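Putative cell filamentation protein (Bartonella quintana, PDB 4N67) probably acts as a translocated Bep effector whose ADP-binding Fic domain is thought to transfer AMP onto host target proteins. Local coordinates at residues A[9-22]-A[81-95]. The protein carries 2 engineered substitutions. Residues are numbered along the deposited sequence; the frame is centred on the assembly and turned at random.
Sequences MEHNYFYKNSATLK and RDQPFTFEDGSTACM. Engineered in segment 9-22: Met9 (natural residue Leu).
The backbones of Met9 and Ala93 approach to 4.7 Å between CA atoms where the 3-10 turn of residues 9-13 lies against the beta hairpin of 81-95, whose strands 85-86 and 92-93 pair antiparallel and are joined by a type I turn from Phe87 to Gly90. This hairpin belongs to the Fic domain and probably corresponds to the flap, the beta hairpin that in Fic enzymes borders the active site and docks the target segment; the side chain of Arg81, at the base of the hairpin, comes within about 8 Å of the bound ADP. The amide of Asn12 donates a hydrogen bond from ND2 to Thr92 O (2.8 Å, N-H...O angle 162°), with the donor 36° out of the carbonyl plane. Ala93 CB stands over one face of the Tyr13 ring, 3.7 Å from its centroid and 2° off the normal, a nearly axial CH-pi contact, while the carbonyl carbon of Cys94 meets the ring edge. Outside the segments, Trp76 packs edge-to-face with Tyr13, and Arg156 makes a cation-pi contact with it. The engineered Met9 bends at chi3, bringing CE to a tight 3.3 Å from Thr92 CG2 and also against Cys94 SG. Toward the hairpin tip, Lys22 runs extended over one face of Phe87, with CD above the ring centre and NZ also placed for a cation-pi interaction; Phe85 CE2 lies against the opposite face of the Phe87 ring, offset toward its rim. The Lys22 ammonium donates to Asn12 O and forms a salt bridge with Asp89, tying both segments to one charge. Asp89 OD1 accepts from Ser91 N, closing an Asx turn, and also from Ser91 OG, whereas Asp89 OD2 offers its syn lone pair to Lys22 NZ at 2.8 Å.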
loop_
_atom_site.group_PDB
_atom_site.type_symbol
_atom_site.label_atom_id
_atom_site.label_comp_id
_atom_site.label_asym_id
_atom_site.label_seq_id
_atom_site.Cartn_x
_atom_site.Cartn_y
_atom_site.Cartn_z
ATOM N N MET A 9 -0.828 8.542 21.871
ATOM C CA MET A 9 -0.302 9.321 20.759
ATOM C C MET A 9 -1.150 9.200 19.501
ATOM O O MET A 9 -1.052 10.043 18.630
ATOM C CB MET A 9 1.161 8.966 20.499
ATOM C CG MET A 9 2.070 9.482 21.608
ATOM S SD MET A 9 3.748 8.835 21.584
ATOM C CE MET A 9 4.321 9.542 20.059
ATOM N N GLU A 10 -2.013 8.192 19.421
ATOM C CA GLU A 10 -2.827 8.038 18.217
ATOM C C GLU A 10 -3.886 9.146 18.097
ATOM O O GLU A 10 -4.278 9.516 16.988
ATOM C CB GLU A 10 -3.400 6.604 18.118
ATOM C CG GLU A 10 -4.708 6.353 18.826
ATOM C CD GLU A 10 -5.042 4.867 18.928
ATOM O OE1 GLU A 10 -4.178 4.096 19.394
ATOM O OE2 GLU A 10 -6.171 4.476 18.545
ATOM N N HIS A 11 -4.302 9.745 19.211
ATOM C CA HIS A 11 -5.292 10.812 19.145
ATOM C C HIS A 11 -4.738 12.066 18.437
ATOM O O HIS A 11 -5.511 12.881 17.909
ATOM C CB HIS A 11 -5.772 11.196 20.545
ATOM N N ASN A 12 -3.408 12.209 18.438
ATOM C CA ASN A 12 -2.744 13.373 17.877
ATOM C C ASN A 12 -2.780 13.367 16.344
ATOM O O ASN A 12 -2.387 14.345 15.709
ATOM C CB ASN A 12 -1.321 13.516 18.395
ATOM C CG ASN A 12 -1.279 14.030 19.818
ATOM O OD1 ASN A 12 -2.167 14.759 20.234
ATOM N ND2 ASN A 12 -0.249 13.638 20.563
ATOM N N TYR A 13 -3.299 12.287 15.753
ATOM C CA TYR A 13 -3.559 12.299 14.299
ATOM C C TYR A 13 -4.773 13.136 13.920
ATOM O O TYR A 13 -4.926 13.467 12.763
ATOM C CB TYR A 13 -3.777 10.874 13.775
ATOM C CG TYR A 13 -2.522 10.072 13.526
ATOM C CD1 TYR A 13 -1.630 10.402 12.524
ATOM C CD2 TYR A 13 -2.224 8.947 14.306
ATOM C CE1 TYR A 13 -0.503 9.644 12.263
ATOM C CE2 TYR A 13 -1.110 8.187 14.049
ATOM C CZ TYR A 13 -0.225 8.534 13.068
ATOM O OH TYR A 13 0.896 7.744 12.834
ATOM N N PHE A 14 -5.643 13.443 14.880
ATOM C CA PHE A 14 -6.906 14.120 14.639
ATOM C C PHE A 14 -6.900 15.514 15.219
ATOM O O PHE A 14 -6.239 15.757 16.254
ATOM C CB PHE A 14 -8.028 13.359 15.335
ATOM C CG PHE A 14 -8.272 11.977 14.807
ATOM C CD1 PHE A 14 -9.055 11.787 13.677
ATOM C CD2 PHE A 14 -7.822 10.866 15.478
ATOM C CE1 PHE A 14 -9.332 10.520 13.190
ATOM C CE2 PHE A 14 -8.104 9.593 15.000
ATOM C CZ PHE A 14 -8.860 9.421 13.861
ATOM N N TYR A 15 -7.697 16.410 14.644
ATOM C CA TYR A 15 -7.952 17.698 15.296
ATOM C C TYR A 15 -8.651 17.444 16.637
ATOM O O TYR A 15 -9.295 16.414 16.807
ATOM C CB TYR A 15 -8.807 18.614 14.403
ATOM C CG TYR A 15 -8.061 19.034 13.151
ATOM C CD1 TYR A 15 -6.931 19.820 13.244
ATOM C CD2 TYR A 15 -8.463 18.600 11.896
ATOM C CE1 TYR A 15 -6.207 20.180 12.111
ATOM C CE2 TYR A 15 -7.752 18.964 10.764
ATOM C CZ TYR A 15 -6.638 19.741 10.871
ATOM O OH TYR A 15 -5.924 20.042 9.718
ATOM N N LYS A 16 -8.491 18.380 17.549
ATOM C CA LYS A 16 -9.032 18.275 18.906
ATOM C C LYS A 16 -10.522 17.990 18.865
ATOM O O LYS A 16 -11.268 18.688 18.171
ATOM C CB LYS A 16 -8.776 19.575 19.667
ATOM N N ASN A 17 -10.937 16.935 19.571
ATOM C CA ASN A 17 -12.356 16.543 19.681
ATOM C C ASN A 17 -13.061 16.325 18.345
ATOM O O ASN A 17 -14.239 16.651 18.202
ATOM C CB ASN A 17 -13.127 17.585 20.500
ATOM N N SER A 18 -12.350 15.763 17.374
ATOM C CA SER A 18 -12.874 15.595 16.023
ATOM C C SER A 18 -12.522 14.203 15.515
ATOM O O SER A 18 -11.626 13.556 16.065
ATOM C CB SER A 18 -12.272 16.670 15.108
ATOM O OG SER A 18 -12.553 16.418 13.744
ATOM N N ALA A 19 -13.248 13.737 14.499
ATOM C CA ALA A 19 -12.920 12.517 13.766
ATOM C C ALA A 19 -12.243 12.856 12.436
ATOM O O ALA A 19 -12.138 12.010 11.562
ATOM C CB ALA A 19 -14.177 11.694 13.503
ATOM N N THR A 20 -11.803 14.102 12.287
ATOM C CA THR A 20 -11.101 14.524 11.077
ATOM C C THR A 20 -9.580 14.492 11.285
ATOM O O THR A 20 -9.055 15.137 12.186
ATOM C CB THR A 20 -11.516 15.942 10.676
ATOM O OG1 THR A 20 -12.945 15.978 10.481
ATOM C CG2 THR A 20 -10.858 16.368 9.393
ATOM N N LEU A 21 -8.919 13.722 10.444
ATOM C CA LEU A 21 -7.467 13.640 10.441
ATOM C C LEU A 21 -6.885 15.001 10.111
ATOM O O LEU A 21 -7.337 15.653 9.161
ATOM C CB LEU A 21 -6.972 12.635 9.419
ATOM C CG LEU A 21 -7.287 11.148 9.716
ATOM C CD1 LEU A 21 -7.078 10.249 8.506
ATOM C CD2 LEU A 21 -6.426 10.705 10.871
ATOM N N LYS A 22 -5.866 15.395 10.859
ATOM C CA LYS A 22 -5.103 16.586 10.538
ATOM C C LYS A 22 -4.628 16.489 9.079
ATOM O O LYS A 22 -4.094 15.476 8.646
ATOM C CB LYS A 22 -3.891 16.708 11.460
ATOM C CG LYS A 22 -4.229 17.001 12.910
ATOM C CD LYS A 22 -3.011 17.040 13.818
ATOM C CE LYS A 22 -3.431 17.232 15.272
ATOM N NZ LYS A 22 -2.229 17.230 16.139
ATOM N N ARG A 81 3.865 4.087 10.684
ATOM C CA ARG A 81 3.100 4.364 11.896
ATOM C C ARG A 81 3.728 3.853 13.175
ATOM O O ARG A 81 3.234 4.169 14.258
ATOM C CB ARG A 81 1.664 3.834 11.748
ATOM C CG ARG A 81 1.564 2.317 11.596
ATOM C CD ARG A 81 0.135 1.811 11.412
ATOM N NE ARG A 81 0.179 0.426 10.952
ATOM C CZ ARG A 81 0.410 -0.632 11.719
ATOM N NH1 ARG A 81 0.521 -1.811 11.156
ATOM N NH2 ARG A 81 0.442 -0.520 13.049
ATOM N N ASP A 82 4.819 3.116 13.036
ATOM C CA ASP A 82 5.612 2.699 14.176
ATOM C C ASP A 82 6.477 3.847 14.672
ATOM O O ASP A 82 6.902 3.825 15.833
ATOM C CB ASP A 82 6.471 1.482 13.830
ATOM C CG ASP A 82 7.385 1.706 12.647
ATOM O OD1 ASP A 82 6.992 2.349 11.631
ATOM O OD2 ASP A 82 8.504 1.214 12.685
ATOM N N GLN A 83 6.740 4.821 13.806
ATOM C CA GLN A 83 7.713 5.891 14.060
ATOM C C GLN A 83 6.999 7.107 14.611
ATOM O O GLN A 83 5.989 7.515 14.062
ATOM C CB GLN A 83 8.439 6.255 12.769
ATOM C CG GLN A 83 9.277 5.098 12.238
ATOM C CD GLN A 83 10.103 5.472 11.023
ATOM O OE1 GLN A 83 10.245 6.648 10.684
ATOM N NE2 GLN A 83 10.663 4.470 10.365
ATOM N N PRO A 84 7.526 7.707 15.678
ATOM C CA PRO A 84 6.905 8.950 16.153
ATOM C C PRO A 84 7.028 10.027 15.094
ATOM O O PRO A 84 8.077 10.130 14.427
ATOM C CB PRO A 84 7.731 9.310 17.384
ATOM C CG PRO A 84 8.363 8.031 17.810
ATOM C CD PRO A 84 8.656 7.318 16.533
ATOM N N PHE A 85 5.951 10.787 14.898
ATOM C CA PHE A 85 5.953 11.874 13.908
ATOM C C PHE A 85 5.485 13.130 14.606
ATOM O O PHE A 85 4.410 13.142 15.183
ATOM C CB PHE A 85 5.011 11.616 12.728
ATOM C CG PHE A 85 4.939 12.795 11.815
ATOM C CD1 PHE A 85 5.990 13.071 10.933
ATOM C CD2 PHE A 85 3.910 13.733 11.913
ATOM C CE1 PHE A 85 5.992 14.188 10.127
ATOM C CE2 PHE A 85 3.931 14.849 11.113
ATOM C CZ PHE A 85 4.968 15.093 10.227
ATOM N N THR A 86 6.274 14.194 14.522
ATOM C CA THR A 86 5.897 15.458 15.154
ATOM C C THR A 86 5.336 16.410 14.108
ATOM O O THR A 86 6.028 16.811 13.163
ATOM C CB THR A 86 7.077 16.075 15.876
ATOM O OG1 THR A 86 7.578 15.132 16.840
ATOM C CG2 THR A 86 6.668 17.348 16.600
ATOM N N PHE A 87 4.097 16.821 14.319
ATOM C CA PHE A 87 3.450 17.770 13.435
ATOM C C PHE A 87 4.021 19.184 13.631
ATOM O O PHE A 87 4.644 19.495 14.622
ATOM C CB PHE A 87 1.956 17.827 13.746
ATOM C CG PHE A 87 1.159 16.638 13.278
ATOM C CD1 PHE A 87 0.971 15.534 14.104
ATOM C CD2 PHE A 87 0.549 16.652 12.030
ATOM C CE1 PHE A 87 0.217 14.461 13.691
ATOM C CE2 PHE A 87 -0.217 15.569 11.603
ATOM C CZ PHE A 87 -0.390 14.468 12.446
ATOM N N GLU A 88 3.751 20.059 12.684
ATOM C CA GLU A 88 4.076 21.465 12.812
ATOM C C GLU A 88 3.456 22.071 14.079
ATOM O O GLU A 88 4.048 22.972 14.689
ATOM C CB GLU A 88 3.544 22.143 11.570
ATOM C CG GLU A 88 3.865 23.574 11.270
ATOM C CD GLU A 88 3.239 23.902 9.926
ATOM O OE1 GLU A 88 2.165 24.532 9.912
ATOM O OE2 GLU A 88 3.763 23.432 8.897
ATOM N N ASP A 89 2.315 21.542 14.526
ATOM C CA ASP A 89 1.641 22.032 15.745
ATOM C C ASP A 89 2.330 21.607 17.024
ATOM O O ASP A 89 1.897 22.005 18.129
ATOM C CB ASP A 89 0.139 21.648 15.768
ATOM C CG ASP A 89 -0.114 20.155 15.937
ATOM O OD1 ASP A 89 0.700 19.444 16.547
ATOM O OD2 ASP A 89 -1.163 19.698 15.478
ATOM N N GLY A 90 3.397 20.815 16.897
ATOM C CA GLY A 90 4.229 20.408 18.027
ATOM C C GLY A 90 3.848 19.110 18.716
ATOM O O GLY A 90 4.589 18.640 19.581
ATOM N N SER A 91 2.711 18.525 18.341
ATOM C CA SER A 91 2.274 17.255 18.913
ATOM C C SER A 91 2.878 16.109 18.125
ATOM O O SER A 91 3.266 16.281 16.962
ATOM C CB SER A 91 0.746 17.146 18.919
ATOM O OG SER A 91 0.215 16.974 17.613
ATOM N N THR A 92 2.948 14.949 18.779
ATOM C CA THR A 92 3.582 13.771 18.197
ATOM C C THR A 92 2.590 12.626 18.139
ATOM O O THR A 92 1.846 12.397 19.109
ATOM C CB THR A 92 4.848 13.388 18.984
ATOM O OG1 THR A 92 5.768 14.495 18.968
ATOM C CG2 THR A 92 5.542 12.176 18.394
ATOM N N ALA A 93 2.542 11.959 16.990
ATOM C CA ALA A 93 1.589 10.864 16.749
ATOM C C ALA A 93 2.297 9.617 16.255
ATOM O O ALA A 93 3.338 9.693 15.608
ATOM C CB ALA A 93 0.549 11.291 15.725
ATOM N N CYS A 94 1.708 8.476 16.577
ATOM C CA CYS A 94 2.039 7.207 15.968
ATOM C C CYS A 94 0.934 6.227 16.323
ATOM O O CYS A 94 0.073 6.523 17.138
ATOM C CB CYS A 94 3.392 6.698 16.423
ATOM S SG CYS A 94 3.536 6.460 18.205
ATOM N N MET A 95 0.976 5.061 15.697
ATOM C CA MET A 95 -0.028 4.037 15.951
ATOM C C MET A 95 0.559 2.669 15.662
ATOM O O MET A 95 0.320 2.072 14.634
ATOM C CB MET A 95 -1.287 4.296 15.146
ATOM C CG MET A 95 -2.442 3.420 15.607
ATOM S SD MET A 95 -3.972 4.011 14.910
ATOM C CE MET A 95 -5.157 2.921 15.701
#